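Bradavidin 2 (Bradyrhizobium japonicum, PDB 4GGT) binds biotin, as a secreted member of the avidin family built on an eight-stranded antiparallel beta barrel. Local coordinates at residues A[45-50]-A[70-75]; A[22-27]-A[36-41]. All blocks are in the same frame, centred on the assembly; numbering follows the deposited sequence.

From the N terminus the chain first meets residues 22-27 on strand 23-28 of the avidin barrel; a short turn then brings strand 33-39 back, and contact 2 closes this hairpin with residues 36-41. The loop that follows strand 33-39 then carries residues 45-50, which contact 1 joins to residues 70-75 after the hairpin of strands 51-59 and 62-69 has been made. The two closures therefore follow one another in series, neither nested nor crossed. Their centres lie about 13 Å apart, yet they touch: Gly49 N approaches Asn40 O at 2.7 Å, a probable hydrogen bond. Together they tie the hairpin, the loop and the start of strand 74-80 around biotin-binding positions.

Contact 1: residues A[45-50]-A[70-75]; sequences FACQGI and AQCNSF
Cys47 and Cys72 are joined by a disulfide that staples the loop between strands 33-39 and 51-59 of the avidin barrel to the turn leading into strand 74-80. From its CB, which lies 4.2 Å from Cys72 CB, Cys47 reaches SG beside its own backbone N (chi1 -73°). Cys47 SG is bonded to Cys72 SG at 2.1 Å. The same Cys47 SG rests 3.8 Å from Gln71 CB. A type I turn from Phe45 to Gln48 presents the cysteine, and the same turn folds Cys47 N over the centre of the Phe45 ring.

Phe45 covers the sulfur bridge from one side. With CG turned anti to the backbone N (chi1 179°), the ring comes up against residues 70-75, where Phe45 CE1 meets Cys72 SG at 3.9 Å. This sulfur-aromatic approach is oblique, 34° off the ring normal. Phe69 packs edge-to-face against the same ring. Replacing Phe45 with an alanine would probably leave Cys72 SG without its aromatic neighbour and deprive Phe69 of its edge-to-face partner. Ala46, seen binding biotin in another structure of this protein, sets its CB 3.9 Å from Cys72 SG. Ser74, likewise a biotin-binding residue, brings OG to the Phe45 ring edge, near its plane, 4.2 Å from Phe45 CZ.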
loop_
_atom_site.group_PDB
_atom_site.type_symbol
_atom_site.label_atom_id
_atom_site.label_comp_id
_atom_site.label_asym_id
_atom_site.label_seq_id
_atom_site.Cartn_x
_atom_site.Cartn_y
_atom_site.Cartn_z
ATOM N N PHE A 45 -12.934 7.509 -6.188
ATOM C CA PHE A 45 -11.692 8.109 -5.646
ATOM C C PHE A 45 -10.910 8.784 -6.759
ATOM O O PHE A 45 -10.540 8.137 -7.727
ATOM C CB PHE A 45 -10.862 7.006 -4.993
ATOM C CG PHE A 45 -9.537 7.482 -4.418
ATOM C CD1 PHE A 45 -9.478 8.608 -3.609
ATOM C CD2 PHE A 45 -8.377 6.786 -4.694
ATOM C CE1 PHE A 45 -8.246 9.036 -3.078
ATOM C CE2 PHE A 45 -7.137 7.193 -4.156
ATOM C CZ PHE A 45 -7.088 8.303 -3.357
ATOM N N ALA A 46 -10.643 10.090 -6.643
ATOM C CA ALA A 46 -10.088 10.851 -7.763
ATOM C C ALA A 46 -8.701 10.409 -8.245
ATOM O O ALA A 46 -8.254 10.797 -9.330
ATOM C CB ALA A 46 -10.150 12.381 -7.471
ATOM N N CYS A 47 -8.031 9.564 -7.451
ATOM C CA CYS A 47 -6.686 9.100 -7.783
ATOM C C CYS A 47 -6.676 7.613 -8.078
ATOM O O CYS A 47 -5.610 7.021 -8.244
ATOM C CB CYS A 47 -5.685 9.375 -6.647
ATOM S SG CYS A 47 -5.271 11.114 -6.519
ATOM N N GLN A 48 -7.857 7.017 -8.188
ATOM C CA GLN A 48 -7.910 5.623 -8.588
ATOM C C GLN A 48 -7.340 5.464 -9.985
ATOM O O GLN A 48 -7.453 6.357 -10.830
ATOM C CB GLN A 48 -9.341 5.098 -8.503
ATOM C CG GLN A 48 -10.294 5.617 -9.587
ATOM C CD GLN A 48 -10.402 4.709 -10.808
ATOM O OE1 GLN A 48 -10.535 5.186 -11.952
ATOM N NE2 GLN A 48 -10.356 3.405 -10.582
ATOM N N GLY A 49 -6.710 4.328 -10.235
ATOM C CA GLY A 49 -6.210 4.022 -11.552
ATOM C C GLY A 49 -4.893 4.679 -11.879
ATOM O O GLY A 49 -4.374 4.514 -12.976
ATOM N N ILE A 50 -4.349 5.466 -10.962
ATOM C CA ILE A 50 -3.057 6.020 -11.271
ATOM C C ILE A 50 -2.011 5.361 -10.367
ATOM O O ILE A 50 -2.257 5.182 -9.159
ATOM C CB ILE A 50 -3.009 7.586 -11.340
ATOM C CG1 ILE A 50 -2.396 8.206 -10.142
ATOM C CG2 ILE A 50 -4.288 8.246 -11.884
ATOM C CD1 ILE A 50 -1.045 8.621 -10.485
ATOM N N ALA A 70 -0.887 11.740 -4.819
ATOM C CA ALA A 70 -0.445 13.143 -4.804
ATOM C C ALA A 70 -1.550 14.109 -5.180
ATOM O O ALA A 70 -1.702 15.165 -4.523
ATOM C CB ALA A 70 0.766 13.331 -5.695
ATOM N N GLN A 71 -2.331 13.748 -6.192
ATOM C CA GLN A 71 -3.354 14.672 -6.714
ATOM C C GLN A 71 -4.561 14.800 -5.774
ATOM O O GLN A 71 -5.383 15.705 -5.925
ATOM C CB GLN A 71 -3.776 14.262 -8.138
ATOM C CG GLN A 71 -2.705 14.516 -9.222
ATOM C CD GLN A 71 -1.432 13.696 -9.042
ATOM O OE1 GLN A 71 -0.317 14.241 -9.070
ATOM N NE2 GLN A 71 -1.586 12.390 -8.834
ATOM N N CYS A 72 -4.634 13.911 -4.783
ATOM C CA CYS A 72 -5.729 13.821 -3.823
ATOM C C CYS A 72 -5.368 14.276 -2.401
ATOM O O CYS A 72 -6.181 14.144 -1.489
ATOM C CB CYS A 72 -6.247 12.373 -3.792
ATOM S SG CYS A 72 -6.903 11.887 -5.438
ATOM N N ASN A 73 -4.159 14.806 -2.189
ATOM C CA ASN A 73 -3.785 15.257 -0.839
ATOM C C ASN A 73 -4.061 14.202 0.227
ATOM O O ASN A 73 -4.710 14.431 1.262
ATOM C CB ASN A 73 -4.440 16.617 -0.464
ATOM C CG ASN A 73 -4.326 17.660 -1.575
ATOM O OD1 ASN A 73 -5.343 18.160 -2.055
ATOM N ND2 ASN A 73 -3.126 17.953 -2.008
ATOM N N SER A 74 -3.546 13.011 -0.039
ATOM C CA SER A 74 -3.714 11.949 0.914
ATOM C C SER A 74 -2.535 11.012 0.838
ATOM O O SER A 74 -1.864 10.915 -0.200
ATOM C CB SER A 74 -5.047 11.215 0.717
ATOM O OG SER A 74 -5.225 10.776 -0.591
ATOM N N PHE A 75 -2.302 10.346 1.950
ATOM C CA PHE A 75 -1.388 9.215 1.949
ATOM C C PHE A 75 -1.859 8.157 2.904
ATOM O O PHE A 75 -2.588 8.427 3.872
ATOM C CB PHE A 75 0.062 9.649 2.224
ATOM C CG PHE A 75 0.266 10.245 3.573
ATOM C CD1 PHE A 75 0.459 9.417 4.675
ATOM C CD2 PHE A 75 0.275 11.638 3.748
ATOM C CE1 PHE A 75 0.633 9.954 5.953
ATOM C CE2 PHE A 75 0.491 12.190 5.027
ATOM C CZ PHE A 75 0.674 11.347 6.119
#

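Contact 2: residues A[22-27]-A[36-41]; sequences SELLIW and GTFTNH
Trp27 and Thr37 meet through the indole edge: Trp27 NE1 donates to Thr37 OG1 at 3.1 Å, with the oxygen near the ring plane and the N-H somewhat bent at 149°. With chi1 at -63°, Thr37 OG1 stands beside its own backbone N and is the branch that takes the indole N-H, while CG2 is anti to that N. Leu25, Glu23 and Thr39 share this face of the sheet.

On the opposite face, turned to the barrel interior, lie buried Leu24 and Phe38. With CG anti to the backbone N (chi1 -178°), the Phe38 ring is laid so that Glu23 O sits over one face. Leu24 CD1 comes to the ring edge, 4.3 Å from Phe38 CD1, and Ser22 CB approaches Phe38 CZ obliquely at 3.5 Å. Phe38 also touches Trp78, Val67 and Phe69. Beyond the strands, a water bridges Ser22 OG and His41 N, while biotin-binding Asn18 accepts a hydrogen bond from Ser22 N.

Between these faces, Glu23 and Thr39 exchange two backbone N-to-O hydrogen bonds of 2.9 Å, and Leu25 and Thr37 two of 2.8 Å. This is an antiparallel beta hairpin of the avidin barrel, leading into Asn40, which contacts biotin in another structure of the protein.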
loop_
_atom_site.group_PDB
_atom_site.type_symbol
_atom_site.label_atom_id
_atom_site.label_comp_id
_atom_site.label_asym_id
_atom_site.label_seq_id
_atom_site.Cartn_x
_atom_site.Cartn_y
_atom_site.Cartn_z
ATOM N N SER A 22 -7.040 -3.273 -4.993
ATOM C CA SER A 22 -5.845 -2.437 -5.111
ATOM C C SER A 22 -4.646 -3.321 -5.410
ATOM O O SER A 22 -4.627 -4.477 -5.001
ATOM C CB SER A 22 -5.642 -1.627 -3.832
ATOM O OG SER A 22 -6.653 -0.618 -3.765
ATOM N N GLU A 23 -3.703 -2.784 -6.182
ATOM C CA GLU A 23 -2.553 -3.539 -6.670
ATOM C C GLU A 23 -1.273 -3.022 -6.048
ATOM O O GLU A 23 -1.037 -1.813 -6.007
ATOM C CB GLU A 23 -2.374 -3.305 -8.177
ATOM C CG GLU A 23 -3.427 -3.911 -9.126
ATOM C CD GLU A 23 -3.080 -3.507 -10.546
ATOM O OE1 GLU A 23 -3.279 -2.328 -10.897
ATOM O OE2 GLU A 23 -2.551 -4.353 -11.299
ATOM N N LEU A 24 -0.386 -3.951 -5.704
ATOM C CA LEU A 24 0.917 -3.633 -5.167
ATOM C C LEU A 24 1.952 -4.412 -5.959
ATOM O O LEU A 24 2.007 -5.630 -5.862
ATOM C CB LEU A 24 0.994 -4.021 -3.682
ATOM C CG LEU A 24 2.353 -3.835 -2.979
ATOM C CD1 LEU A 24 2.863 -2.379 -3.045
ATOM C CD2 LEU A 24 2.303 -4.345 -1.537
ATOM N N LEU A 25 2.741 -3.690 -6.762
ATOM C CA LEU A 25 3.822 -4.322 -7.540
ATOM C C LEU A 25 5.155 -4.054 -6.849
ATOM O O LEU A 25 5.518 -2.901 -6.595
ATOM C CB LEU A 25 3.841 -3.724 -8.960
ATOM C CG LEU A 25 4.270 -4.475 -10.208
ATOM C CD1 LEU A 25 4.876 -3.435 -11.191
ATOM C CD2 LEU A 25 5.152 -5.718 -9.985
ATOM N N ILE A 26 5.881 -5.113 -6.498
ATOM C CA ILE A 26 7.147 -4.951 -5.813
ATOM C C ILE A 26 8.252 -5.151 -6.814
ATOM O O ILE A 26 8.354 -6.219 -7.438
ATOM C CB ILE A 26 7.318 -5.981 -4.649
ATOM C CG1 ILE A 26 6.128 -5.939 -3.677
ATOM C CG2 ILE A 26 8.626 -5.738 -3.925
ATOM C CD1 ILE A 26 5.990 -4.610 -2.892
ATOM N N TRP A 27 9.046 -4.106 -7.024
ATOM C CA TRP A 27 10.175 -4.172 -7.965
ATOM C C TRP A 27 11.396 -4.837 -7.334
ATOM O O TRP A 27 12.069 -5.688 -7.950
ATOM C CB TRP A 27 10.540 -2.761 -8.419
ATOM C CG TRP A 27 9.490 -2.190 -9.338
ATOM C CD1 TRP A 27 8.388 -1.443 -8.988
ATOM C CD2 TRP A 27 9.432 -2.344 -10.762
ATOM N NE1 TRP A 27 7.658 -1.133 -10.107
ATOM C CE2 TRP A 27 8.274 -1.669 -11.210
ATOM C CE3 TRP A 27 10.255 -2.987 -11.710
ATOM C CZ2 TRP A 27 7.919 -1.602 -12.564
ATOM C CZ3 TRP A 27 9.897 -2.923 -13.059
ATOM C CH2 TRP A 27 8.735 -2.234 -13.469
ATOM N N GLY A 36 8.321 -0.106 -4.742
ATOM C CA GLY A 36 7.081 -0.679 -5.263
ATOM C C GLY A 36 6.212 0.332 -5.994
ATOM O O GLY A 36 6.523 1.522 -6.029
ATOM N N THR A 37 5.131 -0.156 -6.575
ATOM C CA THR A 37 4.150 0.702 -7.263
ATOM C C THR A 37 2.775 0.274 -6.791
ATOM O O THR A 37 2.481 -0.904 -6.778
ATOM C CB THR A 37 4.270 0.525 -8.807
ATOM O OG1 THR A 37 5.571 0.956 -9.221
ATOM C CG2 THR A 37 3.209 1.321 -9.532
ATOM N N PHE A 38 1.910 1.218 -6.446
ATOM C CA PHE A 38 0.645 0.853 -5.867
ATOM C C PHE A 38 -0.416 1.546 -6.694
ATOM O O PHE A 38 -0.265 2.739 -7.021
ATOM C CB PHE A 38 0.564 1.392 -4.447
ATOM C CG PHE A 38 -0.694 1.023 -3.724
ATOM C CD1 PHE A 38 -0.751 -0.139 -2.930
ATOM C CD2 PHE A 38 -1.832 1.809 -3.856
ATOM C CE1 PHE A 38 -1.936 -0.463 -2.258
ATOM C CE2 PHE A 38 -3.006 1.497 -3.201
ATOM C CZ PHE A 38 -3.070 0.350 -2.396
ATOM N N THR A 39 -1.464 0.832 -7.024
ATOM C CA THR A 39 -2.603 1.521 -7.635
ATOM C C THR A 39 -3.941 1.131 -7.044
ATOM O O THR A 39 -4.223 -0.026 -6.831
ATOM C CB THR A 39 -2.486 1.723 -9.208
ATOM O OG1 THR A 39 -3.772 1.720 -9.902
ATOM C CG2 THR A 39 -1.400 0.913 -9.865
ATOM N N ASN A 40 -4.695 2.151 -6.653
ATOM C CA ASN A 40 -5.999 2.001 -6.044
ATOM C C ASN A 40 -6.988 1.868 -7.188
ATOM O O ASN A 40 -6.761 2.426 -8.263
ATOM C CB ASN A 40 -6.297 3.266 -5.206
ATOM C CG ASN A 40 -7.700 3.294 -4.645
ATOM O OD1 ASN A 40 -7.929 2.973 -3.472
ATOM N ND2 ASN A 40 -8.657 3.674 -5.482
ATOM N N HIS A 41 -8.053 1.101 -6.976
ATOM C CA HIS A 41 -9.051 0.917 -8.020
ATOM C C HIS A 41 -10.465 1.168 -7.528
ATOM O O HIS A 41 -11.427 0.553 -8.022
ATOM C CB HIS A 41 -8.907 -0.455 -8.678
ATOM C CG HIS A 41 -7.780 -0.528 -9.652
ATOM N ND1 HIS A 41 -6.589 -1.164 -9.374
ATOM C CD2 HIS A 41 -7.649 -0.011 -10.895
ATOM C CE1 HIS A 41 -5.780 -1.053 -10.415
ATOM N NE2 HIS A 41 -6.403 -0.353 -11.350
HETATM O O HOH W 1 -9.019 -0.491 -4.837
#